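Local coordinates for aspartate aminotransferase (Rhodobacter sphaeroides, PDB 3NRA), which probably catalyses the pyridoxal-phosphate-dependent transfer of an amino group from L-aspartate to 2-oxoglutarate, giving oxaloacetate and L-glutamate, at residues Asp85-Arg90 against Ala292-Trp297; Asp103-Thr108 against Leu262-Gly267; Ala160-Ala165 against Phe330-Gln335. One frame throughout, in Å; residues are numbered along the deposited sequence.

Interaction 1 of 3, residues Asp85-Arg90 against Ala292-Trp297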
ATOM      1  N   ASP B  85     -19.935  -5.407   4.892  1.00 16.72           N
ATOM      2  CA  ASP B  85     -21.355  -5.468   5.202  1.00 17.74           C
ATOM      3  C   ASP B  85     -21.765  -4.619   6.425  1.00 18.08           C
ATOM      4  O   ASP B  85     -22.848  -4.063   6.440  1.00 17.51           O
ATOM      5  CB  ASP B  85     -21.801  -6.928   5.411  1.00 18.44           C
ATOM      6  CG  ASP B  85     -21.839  -7.734   4.109  1.00 20.07           C
ATOM      7  OD1 ASP B  85     -21.866  -7.123   3.001  1.00 21.21           O
ATOM      8  OD2 ASP B  85     -21.864  -8.985   4.201  1.00 19.55           O
ATOM      9  N   LEU B  86     -20.915  -4.562   7.443  1.00 18.98           N
ATOM     10  CA  LEU B  86     -21.148  -3.671   8.597  1.00 19.99           C
ATOM     11  C   LEU B  86     -21.024  -2.201   8.171  1.00 19.28           C
ATOM     12  O   LEU B  86     -21.794  -1.364   8.609  1.00 18.99           O
ATOM     13  CB  LEU B  86     -20.153  -3.926   9.732  1.00 20.45           C
ATOM     14  CG  LEU B  86     -20.528  -4.801  10.920  1.00 25.01           C
ATOM     15  CD1 LEU B  86     -19.290  -4.914  11.840  1.00 27.49           C
ATOM     16  CD2 LEU B  86     -21.768  -4.266  11.726  1.00 25.43           C
ATOM     17  N   LEU B  87     -20.030  -1.891   7.349  1.00 18.61           N
ATOM     18  CA  LEU B  87     -19.694  -0.486   7.075  1.00 17.95           C
ATOM     19  C   LEU B  87     -20.663   0.198   6.114  1.00 17.62           C
ATOM     20  O   LEU B  87     -20.974   1.380   6.283  1.00 17.25           O
ATOM     21  CB  LEU B  87     -18.280  -0.361   6.545  1.00 18.13           C
ATOM     22  CG  LEU B  87     -17.104  -0.469   7.519  1.00 17.70           C
ATOM     23  CD1 LEU B  87     -15.782  -0.174   6.709  1.00 17.79           C
ATOM     24  CD2 LEU B  87     -17.222   0.468   8.689  1.00 17.98           C
ATOM     25  N   ALA B  88     -21.154  -0.543   5.121  1.00 17.52           N
ATOM     26  CA  ALA B  88     -21.941   0.044   4.024  1.00 16.61           C
ATOM     27  C   ALA B  88     -23.163   0.841   4.526  1.00 16.74           C
ATOM     28  O   ALA B  88     -23.385   1.986   4.078  1.00 15.61           O
ATOM     29  CB  ALA B  88     -22.373  -1.068   3.010  1.00 16.35           C
ATOM     30  N   PRO B  89     -23.956   0.254   5.478  1.00 16.40           N
ATOM     31  CA  PRO B  89     -25.079   1.018   6.067  1.00 16.37           C
ATOM     32  C   PRO B  89     -24.623   2.272   6.803  1.00 16.10           C
ATOM     33  O   PRO B  89     -25.275   3.309   6.714  1.00 16.28           O
ATOM     34  CB  PRO B  89     -25.730   0.015   7.041  1.00 16.80           C
ATOM     35  CG  PRO B  89     -25.332  -1.326   6.539  1.00 17.18           C
ATOM     36  CD  PRO B  89     -23.962  -1.151   5.919  1.00 16.33           C
ATOM     37  N   ARG B  90     -23.476   2.199   7.471  1.00 16.27           N
ATOM     38  CA  ARG B  90     -22.950   3.351   8.216  1.00 16.12           C
ATOM     39  C   ARG B  90     -22.508   4.468   7.273  1.00 15.47           C
ATOM     40  O   ARG B  90     -22.844   5.645   7.481  1.00 15.47           O
ATOM     41  CB  ARG B  90     -21.804   2.923   9.117  1.00 16.58           C
ATOM     42  CG  ARG B  90     -22.195   1.795  10.080  1.00 17.70           C
ATOM     43  CD  ARG B  90     -21.155   1.487  11.071  1.00 17.41           C
ATOM     44  NE  ARG B  90     -21.564   0.345  11.903  1.00 19.69           N
ATOM     45  CZ  ARG B  90     -20.761  -0.337  12.728  1.00 19.20           C
ATOM     46  NH1 ARG B  90     -19.453  -0.042  12.850  1.00 21.60           N
ATOM     47  NH2 ARG B  90     -21.249  -1.362  13.393  1.00 20.06           N
ATOM     48  N   ALA B 292      -9.961  -5.177  11.285  1.00 16.04           N
ATOM     49  CA  ALA B 292     -10.797  -5.400  12.436  1.00 15.93           C
ATOM     50  C   ALA B 292     -11.172  -4.137  13.205  1.00 16.15           C
ATOM     51  O   ALA B 292     -12.234  -4.120  13.806  1.00 16.42           O
ATOM     52  CB  ALA B 292     -10.107  -6.453  13.441  1.00 16.03           C
ATOM     53  N   VAL B 293     -10.306  -3.095  13.226  1.00 15.08           N
ATOM     54  CA  VAL B 293     -10.644  -1.876  13.991  1.00 15.43           C
ATOM     55  C   VAL B 293     -11.837  -1.124  13.378  1.00 15.64           C
ATOM     56  O   VAL B 293     -12.538  -0.391  14.090  1.00 15.98           O
ATOM     57  CB  VAL B 293      -9.453  -0.888  14.163  1.00 15.98           C
ATOM     58  CG1 VAL B 293      -8.220  -1.613  14.758  1.00 14.90           C
ATOM     59  CG2 VAL B 293      -9.127  -0.188  12.841  1.00 15.41           C
ATOM     60  N   LEU B 294     -12.089  -1.347  12.085  1.00 14.38           N
ATOM     61  CA  LEU B 294     -13.216  -0.727  11.392  1.00 14.96           C
ATOM     62  C   LEU B 294     -14.565  -1.225  11.857  1.00 16.02           C
ATOM     63  O   LEU B 294     -15.569  -0.577  11.583  1.00 16.40           O
ATOM     64  CB  LEU B 294     -13.107  -0.945   9.863  1.00 13.74           C
ATOM     65  CG  LEU B 294     -11.883  -0.305   9.193  1.00 13.72           C
ATOM     66  CD1 LEU B 294     -11.769  -0.751   7.748  1.00 13.37           C
ATOM     67  CD2 LEU B 294     -11.968   1.224   9.289  1.00 11.70           C
ATOM     68  N   ARG B 295     -14.606  -2.357  12.580  1.00 16.28           N
ATOM     69  CA  ARG B 295     -15.864  -2.813  13.203  1.00 16.59           C
ATOM     70  C   ARG B 295     -16.449  -1.764  14.182  1.00 16.66           C
ATOM     71  O   ARG B 295     -17.686  -1.715  14.398  1.00 16.49           O
ATOM     72  CB  ARG B 295     -15.661  -4.158  13.905  1.00 16.42           C
ATOM     73  CG  ARG B 295     -15.289  -5.301  12.954  1.00 18.39           C
ATOM     74  CD  ARG B 295     -15.409  -6.701  13.639  1.00 23.31           C
ATOM     75  NE  ARG B 295     -15.226  -7.788  12.659  1.00 21.76           N
ATOM     76  CZ  ARG B 295     -14.076  -8.440  12.423  1.00 25.02           C
ATOM     77  NH1 ARG B 295     -12.957  -8.177  13.119  1.00 25.75           N
ATOM     78  NH2 ARG B 295     -14.042  -9.376  11.469  1.00 24.25           N
ATOM     79  N   GLY B 296     -15.564  -0.918  14.740  1.00 16.53           N
ATOM     80  CA  GLY B 296     -15.963   0.173  15.638  1.00 17.58           C
ATOM     81  C   GLY B 296     -16.238   1.527  14.960  1.00 17.38           C
ATOM     82  O   GLY B 296     -16.669   2.464  15.628  1.00 16.99           O
ATOM     83  N   TRP B 297     -15.951   1.635  13.653  1.00 16.26           N
ATOM     84  CA  TRP B 297     -15.990   2.906  12.962  1.00 15.95           C
ATOM     85  C   TRP B 297     -17.438   3.320  12.725  1.00 16.87           C
ATOM     86  O   TRP B 297     -18.250   2.522  12.197  1.00 16.42           O
ATOM     87  CB  TRP B 297     -15.236   2.822  11.620  1.00 15.24           C
ATOM     88  CG  TRP B 297     -15.021   4.168  10.931  1.00 15.16           C
ATOM     89  CD1 TRP B 297     -14.872   5.389  11.533  1.00 15.15           C
ATOM     90  CD2 TRP B 297     -14.857   4.402   9.514  1.00 13.51           C
ATOM     91  NE1 TRP B 297     -14.672   6.374  10.573  1.00 14.18           N
ATOM     92  CE2 TRP B 297     -14.661   5.795   9.336  1.00 12.99           C
ATOM     93  CE3 TRP B 297     -14.893   3.582   8.391  1.00 12.85           C
ATOM     94  CZ2 TRP B 297     -14.495   6.368   8.085  1.00 13.19           C
ATOM     95  CZ3 TRP B 297     -14.747   4.156   7.138  1.00 11.95           C
ATOM     96  CH2 TRP B 297     -14.545   5.525   6.993  1.00 14.22           C
TER
HETATM   97  O   HOH W   1     -20.073  -2.275  15.885  1.00 24.54           O

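Interaction 2 of 3, residues Asp103-Thr108 against Leu262-Gly267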
ATOM      1  N   ASP B 103     -20.097  -4.950  -4.304  1.00 18.92           N
ATOM      2  CA  ASP B 103     -19.403  -4.498  -5.515  1.00 19.19           C
ATOM      3  C   ASP B 103     -19.051  -3.004  -5.551  1.00 18.02           C
ATOM      4  O   ASP B 103     -18.403  -2.551  -6.500  1.00 17.62           O
ATOM      5  CB  ASP B 103     -20.241  -4.847  -6.746  1.00 20.89           C
ATOM      6  CG  ASP B 103     -20.611  -6.327  -6.805  1.00 23.44           C
ATOM      7  OD1 ASP B 103     -19.760  -7.162  -6.450  1.00 29.67           O
ATOM      8  OD2 ASP B 103     -21.744  -6.645  -7.215  1.00 26.00           O
ATOM      9  N   GLY B 104     -19.470  -2.238  -4.544  1.00 16.56           N
ATOM     10  CA  GLY B 104     -19.247  -0.794  -4.558  1.00 15.51           C
ATOM     11  C   GLY B 104     -18.464  -0.243  -3.382  1.00 14.80           C
ATOM     12  O   GLY B 104     -18.615   0.930  -3.050  1.00 14.68           O
ATOM     13  N   LEU B 105     -17.655  -1.090  -2.728  1.00 14.41           N
ATOM     14  CA  LEU B 105     -16.959  -0.711  -1.480  1.00 14.50           C
ATOM     15  C   LEU B 105     -15.654  -1.484  -1.363  1.00 14.45           C
ATOM     16  O   LEU B 105     -15.659  -2.682  -1.386  1.00 14.64           O
ATOM     17  CB  LEU B 105     -17.821  -0.970  -0.256  1.00 14.42           C
ATOM     18  CG  LEU B 105     -17.194  -0.649   1.112  1.00 14.83           C
ATOM     19  CD1 LEU B 105     -16.709   0.851   1.223  1.00 11.20           C
ATOM     20  CD2 LEU B 105     -18.171  -0.972   2.212  1.00 13.05           C
ATOM     21  N   ILE B 106     -14.544  -0.757  -1.268  1.00 14.02           N
ATOM     22  CA  ILE B 106     -13.222  -1.351  -1.126  1.00 13.98           C
ATOM     23  C   ILE B 106     -12.584  -0.781   0.119  1.00 13.41           C
ATOM     24  O   ILE B 106     -12.766   0.417   0.409  1.00 12.76           O
ATOM     25  CB  ILE B 106     -12.326  -1.070  -2.377  1.00 13.71           C
ATOM     26  CG1 ILE B 106     -11.009  -1.820  -2.278  1.00 14.82           C
ATOM     27  CG2 ILE B 106     -12.080   0.428  -2.558  1.00 14.48           C
ATOM     28  CD1 ILE B 106     -10.139  -1.791  -3.622  1.00 14.71           C
ATOM     29  N   ILE B 107     -11.893  -1.659   0.884  1.00 12.73           N
ATOM     30  CA  ILE B 107     -11.053  -1.254   1.991  1.00 12.31           C
ATOM     31  C   ILE B 107      -9.583  -1.235   1.567  1.00 12.66           C
ATOM     32  O   ILE B 107      -9.087  -2.213   1.006  1.00 13.32           O
ATOM     33  CB  ILE B 107     -11.176  -2.194   3.170  1.00 12.09           C
ATOM     34  CG1 ILE B 107     -12.658  -2.344   3.598  1.00 12.35           C
ATOM     35  CG2 ILE B 107     -10.303  -1.660   4.351  1.00 10.79           C
ATOM     36  CD1 ILE B 107     -12.881  -3.340   4.788  1.00 11.07           C
ATOM     37  N   THR B 108      -8.885  -0.140   1.904  1.00 12.61           N
ATOM     38  CA  THR B 108      -7.590   0.209   1.299  1.00 12.59           C
ATOM     39  C   THR B 108      -6.547   0.570   2.383  1.00 13.17           C
ATOM     40  O   THR B 108      -6.925   0.885   3.546  1.00 12.75           O
ATOM     41  CB  THR B 108      -7.717   1.447   0.386  1.00 12.24           C
ATOM     42  OG1 THR B 108      -8.266   2.520   1.143  1.00 12.76           O
ATOM     43  CG2 THR B 108      -8.614   1.171  -0.837  1.00 10.79           C
ATOM     44  N   LEU B 262      -5.819   2.536   7.269  1.00 13.24           N
ATOM     45  CA  LEU B 262      -7.103   2.105   6.743  1.00 13.39           C
ATOM     46  C   LEU B 262      -7.807   3.227   6.039  1.00 13.37           C
ATOM     47  O   LEU B 262      -7.772   4.365   6.486  1.00 13.53           O
ATOM     48  CB  LEU B 262      -8.008   1.565   7.874  1.00 14.39           C
ATOM     49  CG  LEU B 262      -7.435   0.358   8.595  1.00 13.78           C
ATOM     50  CD1 LEU B 262      -8.069   0.233   9.953  1.00 14.01           C
ATOM     51  CD2 LEU B 262      -7.626  -0.915   7.740  1.00 13.25           C
ATOM     52  N   GLY B 263      -8.401   2.909   4.886  1.00 13.11           N
ATOM     53  CA  GLY B 263      -9.270   3.818   4.192  1.00 12.49           C
ATOM     54  C   GLY B 263     -10.309   3.031   3.487  1.00 12.88           C
ATOM     55  O   GLY B 263     -10.226   1.798   3.422  1.00 13.48           O
ATOM     56  N   VAL B 264     -11.299   3.722   2.948  1.00 13.14           N
ATOM     57  CA  VAL B 264     -12.276   3.083   2.079  1.00 12.48           C
ATOM     58  C   VAL B 264     -12.563   3.933   0.883  1.00 12.68           C
ATOM     59  O   VAL B 264     -12.369   5.169   0.918  1.00 13.86           O
ATOM     60  CB  VAL B 264     -13.608   2.805   2.792  1.00 12.03           C
ATOM     61  CG1 VAL B 264     -13.403   1.823   3.945  1.00 10.96           C
ATOM     62  CG2 VAL B 264     -14.272   4.131   3.241  1.00 10.26           C
ATOM     63  N   ALA B 265     -13.029   3.274  -0.178  1.00 11.85           N
ATOM     64  CA  ALA B 265     -13.576   3.946  -1.349  1.00 11.58           C
ATOM     65  C   ALA B 265     -14.901   3.293  -1.713  1.00 11.99           C
ATOM     66  O   ALA B 265     -15.065   2.074  -1.561  1.00 12.64           O
ATOM     67  CB  ALA B 265     -12.650   3.868  -2.471  1.00 10.30           C
ATOM     68  N   PHE B 266     -15.841   4.099  -2.163  1.00 11.97           N
ATOM     69  CA  PHE B 266     -17.155   3.591  -2.515  1.00 13.89           C
ATOM     70  C   PHE B 266     -17.837   4.414  -3.550  1.00 13.09           C
ATOM     71  O   PHE B 266     -17.572   5.619  -3.688  1.00 12.33           O
ATOM     72  CB  PHE B 266     -18.068   3.451  -1.254  1.00 14.11           C
ATOM     73  CG  PHE B 266     -18.098   4.684  -0.349  1.00 14.56           C
ATOM     74  CD1 PHE B 266     -17.096   4.891   0.618  1.00 14.75           C
ATOM     75  CD2 PHE B 266     -19.165   5.563  -0.392  1.00 12.25           C
ATOM     76  CE1 PHE B 266     -17.156   5.971   1.483  1.00 14.65           C
ATOM     77  CE2 PHE B 266     -19.220   6.655   0.448  1.00 12.97           C
ATOM     78  CZ  PHE B 266     -18.224   6.858   1.407  1.00 13.54           C
ATOM     79  N   GLY B 267     -18.711   3.756  -4.288  1.00 13.97           N
ATOM     80  CA  GLY B 267     -19.338   4.348  -5.440  1.00 15.27           C
ATOM     81  C   GLY B 267     -19.238   3.438  -6.633  1.00 16.63           C
ATOM     82  O   GLY B 267     -19.572   2.256  -6.540  1.00 16.19           O
TER

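Interaction 3 of 3, residues Ala160-Ala165 against Phe330-Gln335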
ATOM      1  N   ALA B 160     -13.431  37.323   2.819  1.00 18.09           N
ATOM      2  CA  ALA B 160     -14.248  37.477   4.049  1.00 18.70           C
ATOM      3  C   ALA B 160     -15.599  36.724   3.966  1.00 18.84           C
ATOM      4  O   ALA B 160     -16.255  36.501   4.997  1.00 17.91           O
ATOM      5  CB  ALA B 160     -14.498  38.953   4.332  1.00 19.11           C
ATOM      6  N   ASP B 161     -16.020  36.372   2.749  1.00 19.39           N
ATOM      7  CA  ASP B 161     -17.240  35.562   2.543  1.00 20.53           C
ATOM      8  C   ASP B 161     -16.943  34.106   2.851  1.00 20.46           C
ATOM      9  O   ASP B 161     -16.390  33.385   2.005  1.00 20.56           O
ATOM     10  CB  ASP B 161     -17.744  35.703   1.093  1.00 20.23           C
ATOM     11  CG  ASP B 161     -19.027  34.900   0.818  1.00 22.07           C
ATOM     12  OD1 ASP B 161     -19.580  34.250   1.755  1.00 21.19           O
ATOM     13  OD2 ASP B 161     -19.472  34.930  -0.348  1.00 22.89           O
ATOM     14  N   GLU B 162     -17.399  33.647   4.015  1.00 20.67           N
ATOM     15  CA  GLU B 162     -17.170  32.276   4.433  1.00 21.66           C
ATOM     16  C   GLU B 162     -18.397  31.337   4.195  1.00 21.91           C
ATOM     17  O   GLU B 162     -18.507  30.294   4.813  1.00 21.59           O
ATOM     18  CB  GLU B 162     -16.709  32.264   5.919  1.00 22.32           C
ATOM     19  CG  GLU B 162     -15.384  33.101   6.138  1.00 23.57           C
ATOM     20  CD  GLU B 162     -14.544  32.654   7.365  1.00 24.36           C
ATOM     21  OE1 GLU B 162     -15.117  32.547   8.487  1.00 23.91           O
ATOM     22  OE2 GLU B 162     -13.303  32.489   7.204  1.00 20.15           O
ATOM     23  N   THR B 163     -19.273  31.703   3.263  1.00 23.23           N
ATOM     24  CA  THR B 163     -20.435  30.855   2.907  1.00 23.24           C
ATOM     25  C   THR B 163     -20.125  29.918   1.730  1.00 22.67           C
ATOM     26  O   THR B 163     -20.962  29.130   1.325  1.00 23.44           O
ATOM     27  CB  THR B 163     -21.676  31.696   2.549  1.00 23.39           C
ATOM     28  OG1 THR B 163     -21.427  32.431   1.346  1.00 23.08           O
ATOM     29  CG2 THR B 163     -22.049  32.651   3.690  1.00 23.57           C
ATOM     30  N   ARG B 164     -18.944  30.030   1.166  1.00 22.52           N
ATOM     31  CA  ARG B 164     -18.512  29.076   0.170  1.00 21.99           C
ATOM     32  C   ARG B 164     -17.022  28.934   0.195  1.00 20.48           C
ATOM     33  O   ARG B 164     -16.307  29.781   0.786  1.00 20.59           O
ATOM     34  CB  ARG B 164     -19.009  29.491  -1.213  1.00 23.04           C
ATOM     35  CG  ARG B 164     -18.480  30.820  -1.729  1.00 26.83           C
ATOM     36  CD  ARG B 164     -19.191  31.205  -3.035  1.00 32.84           C
ATOM     37  NE  ARG B 164     -18.826  32.562  -3.474  1.00 39.92           N
ATOM     38  CZ  ARG B 164     -19.462  33.265  -4.427  1.00 44.71           C
ATOM     39  NH1 ARG B 164     -20.525  32.750  -5.077  1.00 46.83           N
ATOM     40  NH2 ARG B 164     -19.045  34.507  -4.730  1.00 45.29           N
ATOM     41  N   ALA B 165     -16.541  27.845  -0.401  1.00 18.42           N
ATOM     42  CA  ALA B 165     -15.118  27.566  -0.469  1.00 17.27           C
ATOM     43  C   ALA B 165     -14.424  28.536  -1.415  1.00 17.40           C
ATOM     44  O   ALA B 165     -13.327  28.968  -1.143  1.00 18.21           O
ATOM     45  CB  ALA B 165     -14.885  26.162  -0.912  1.00 16.32           C
ATOM     46  N   PHE B 330      -3.812  36.485   7.022  1.00 16.50           N
ATOM     47  CA  PHE B 330      -5.173  36.091   6.688  1.00 16.25           C
ATOM     48  C   PHE B 330      -5.292  34.589   6.894  1.00 15.67           C
ATOM     49  O   PHE B 330      -4.373  33.844   6.545  1.00 14.71           O
ATOM     50  CB  PHE B 330      -5.489  36.424   5.230  1.00 16.58           C
ATOM     51  CG  PHE B 330      -6.724  35.790   4.740  1.00 15.52           C
ATOM     52  CD1 PHE B 330      -7.939  36.418   4.888  1.00 16.70           C
ATOM     53  CD2 PHE B 330      -6.696  34.505   4.209  1.00 15.54           C
ATOM     54  CE1 PHE B 330      -9.087  35.801   4.489  1.00 16.75           C
ATOM     55  CE2 PHE B 330      -7.828  33.888   3.832  1.00 13.95           C
ATOM     56  CZ  PHE B 330      -9.032  34.524   3.966  1.00 15.85           C
ATOM     57  N   ALA B 331      -6.437  34.141   7.401  1.00 14.79           N
ATOM     58  CA  ALA B 331      -6.729  32.694   7.467  1.00 15.59           C
ATOM     59  C   ALA B 331      -8.240  32.432   7.433  1.00 15.59           C
ATOM     60  O   ALA B 331      -8.980  33.056   8.182  1.00 15.31           O
ATOM     61  CB  ALA B 331      -6.131  32.106   8.707  1.00 14.72           C
ATOM     62  N   ARG B 332      -8.687  31.524   6.552  1.00 14.60           N
ATOM     63  CA  ARG B 332     -10.076  31.124   6.548  1.00 15.69           C
ATOM     64  C   ARG B 332     -10.348  30.325   7.802  1.00 16.27           C
ATOM     65  O   ARG B 332      -9.487  29.544   8.251  1.00 15.64           O
ATOM     66  CB  ARG B 332     -10.446  30.268   5.307  1.00 15.57           C
ATOM     67  CG  ARG B 332     -10.680  31.092   3.976  1.00 15.57           C
ATOM     68  CD  ARG B 332     -11.934  31.927   4.022  1.00 14.91           C
ATOM     69  NE  ARG B 332     -13.121  31.092   4.100  1.00 15.46           N
ATOM     70  CZ  ARG B 332     -13.748  30.553   3.054  1.00 17.94           C
ATOM     71  NH1 ARG B 332     -13.328  30.784   1.810  1.00 18.18           N
ATOM     72  NH2 ARG B 332     -14.808  29.767   3.250  1.00 17.61           N
ATOM     73  N   THR B 333     -11.542  30.502   8.354  1.00 15.90           N
ATOM     74  CA  THR B 333     -12.043  29.614   9.394  1.00 15.63           C
ATOM     75  C   THR B 333     -12.217  28.239   8.836  1.00 15.00           C
ATOM     76  O   THR B 333     -13.006  28.059   7.908  1.00 14.47           O
ATOM     77  CB  THR B 333     -13.386  30.070   9.924  1.00 15.50           C
ATOM     78  OG1 THR B 333     -13.307  31.442  10.289  1.00 16.02           O
ATOM     79  CG2 THR B 333     -13.805  29.214  11.173  1.00 15.80           C
ATOM     80  N   PRO B 334     -11.501  27.232   9.407  1.00 14.94           N
ATOM     81  CA  PRO B 334     -11.772  25.854   9.006  1.00 15.26           C
ATOM     82  C   PRO B 334     -13.179  25.413   9.415  1.00 16.64           C
ATOM     83  O   PRO B 334     -13.647  25.766  10.485  1.00 16.99           O
ATOM     84  CB  PRO B 334     -10.709  25.036   9.792  1.00 15.11           C
ATOM     85  CG  PRO B 334      -9.755  26.003  10.305  1.00 13.87           C
ATOM     86  CD  PRO B 334     -10.447  27.294  10.435  1.00 14.51           C
ATOM     87  N   GLN B 335     -13.845  24.670   8.538  1.00 17.43           N
ATOM     88  CA  GLN B 335     -15.251  24.296   8.727  1.00 17.24           C
ATOM     89  C   GLN B 335     -15.414  22.787   8.965  1.00 16.14           C
ATOM     90  O   GLN B 335     -16.391  22.344   9.567  1.00 15.62           O
ATOM     91  CB  GLN B 335     -16.053  24.746   7.529  1.00 17.59           C
ATOM     92  CG  GLN B 335     -16.158  26.291   7.436  1.00 20.86           C
ATOM     93  CD  GLN B 335     -16.596  26.800   6.061  1.00 22.75           C
ATOM     94  OE1 GLN B 335     -16.039  26.404   5.016  1.00 24.13           O
ATOM     95  NE2 GLN B 335     -17.547  27.734   6.057  1.00 25.67           N
TER

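Interaction 1 of 3, residues Asp85-Arg90 against Ala292-Trp297
NH1 of R90 is shared between two backbone carbonyls of the opposite segment. It gives one nearly straight bond to R295 O at 2.9 Å (170° at the hydrogen), with that oxygen in the guanidinium plane, and a more bent one to W297 O, also at 2.9 Å from NH1. Both carbonyls are approached from above their own planes. NH2 of the same R90 reaches R295 O through water 1, which accepts from the arginine and donates to the carbonyl. Extended from CG to NE (chi2 -173°, chi3 -176°), the R90 chain runs straight out from helix 81-95. R295 O belongs to the 3-10 turn 294-296 and W297 O to the residue just after it, in the connection between helix 288-291 and helix 304-324 of the aminotransferase fold. Cut back to alanine, this residue would lose both N-H bonds and the water bridge, and the turn would probably be less firmly tied to the helix. Deeper in, L87 packs its CD2 3.9 Å from W297 CE3. Its CD1 meets L294 CD1 at 4.2 Å, the two leucines crossing at about a right angle. CD2 also comes up against the carbonyl oxygen of L294. At the margin, L86 CD1 touches R295 CG, whose guanidinium turns instead to Q72, and W297 NE1 bonds to E255.

Interaction 2 of 3, residues Asp103-Thr108 against Leu262-Gly267
With chi1 at 178°, L105 swings its CG away from its own backbone N, and CD1 comes to lie 3.8 Å from F266 CB; the two side chains run side by side, pointing the same way. I106 has CG1 anti to the backbone N (chi1 -174°), which carries that branch off toward helix 269-282 and sets CG2 against A265 CB at 3.5 Å, tighter than a usual carbon-carbon contact. L105 CD1 also touches V264 CB, and I107 CG1 packs on V264 CG1. These contacts hang on an antiparallel ladder. I106 and A265 are a hydrogen-bonded pair, each N giving 2.9 Å to the other's O; T108 and G263 form the next such pair, both bonds 2.8 Å from N to O. L105 with F266 and I107 with V264 are the non-hydrogen-bonded pairs. One further bond, G267 N to G104 O at 3.1 Å, carries the pairing back beyond the N-terminal end of strand 105-108. This is the antiparallel margin of the seven-stranded mixed sheet in the large domain of the aminotransferase fold: strand 105-108 is outermost within the chain, and strand 263-267 follows soon after K253, which carries the pyridoxal phosphate. L105, I107, V264 and F266 share one face, where L91 of helix 81-95 covers L105, V264 and F266. On the other, G263 sits beneath T108: a side-chain carbon there would come within 3.0 Å of T108 OG1, the hydroxyl that bonds to G110 O.

Interaction 3 of 3, residues Ala160-Ala165 against Phe330-Gln335
Two irregular loops meet here, one between strand 149-154 and helix 169-177, the other between helix 304-324 and strand 339-340, and charged and polar groups hold them together. E162 grips the second loop with both carboxylate oxygens. OE1 takes the hydroxyl of T333 on its syn lone pair, 2.8 Å from OG1, to which R324 NH2 also bonds, while OE2 receives the backbone N of T333 at 2.9 Å with a nearly straight 169° at the hydrogen. Side chain and main chain of one threonine thus fix the rotation of the carboxylate. OE2 also makes a salt bridge to R332 NE at 3.4 Å, the two side chains sliding past each other in opposite directions, the carboxylate and guanidinium planes 49° apart. R332 bends at chi2 and chi3, folding its guanidinium back against the 160-165 loop. There NH2 bonds to R164 O at 2.9 Å, and NH1 adds weak bonds to R164 O and A165 O besides its bond to Y157 O. D161 O lies over one guanidinium face, toward its rim. The first loop is braced from within by an Asx turn, D161 OD1 accepting from T163 N and, at 2.6 Å, from T163 OG1. A weak bond from Q335 NE2 to E162 O, 3.0 Å long, closes the far side; OE1 of Q335 goes to V195 N. Since 160-165 follows the edge strand 149-154 of the large-domain sheet and 330-335 leads into strand 339-340 of the small C-terminal sheet, this is a polar contact between the large and small domains of the aminotransferase fold.

From the N terminus, helix 81-95 supplies the first half of interaction 1, and strand 105-108, the next regular element, the first half of interaction 2. The 160-165 loop opens interaction 3. Strand 263-267 then closes interaction 2, and 292-297 closes interaction 1, so the loop of interaction 2 lies wholly within that of interaction 1. Interaction 3 closes last, at 330-335, and crosses both. Interactions 1 and 2 touch, with L294 CD1 against I107 CG2 and W297 CZ3 against V264 CG2, joining helix, sheet margin and turn. Interaction 3 lies apart, its centre about 33 and 31 Å from theirs, joining a loop beside the large sheet to the one entering the small C-terminal sheet.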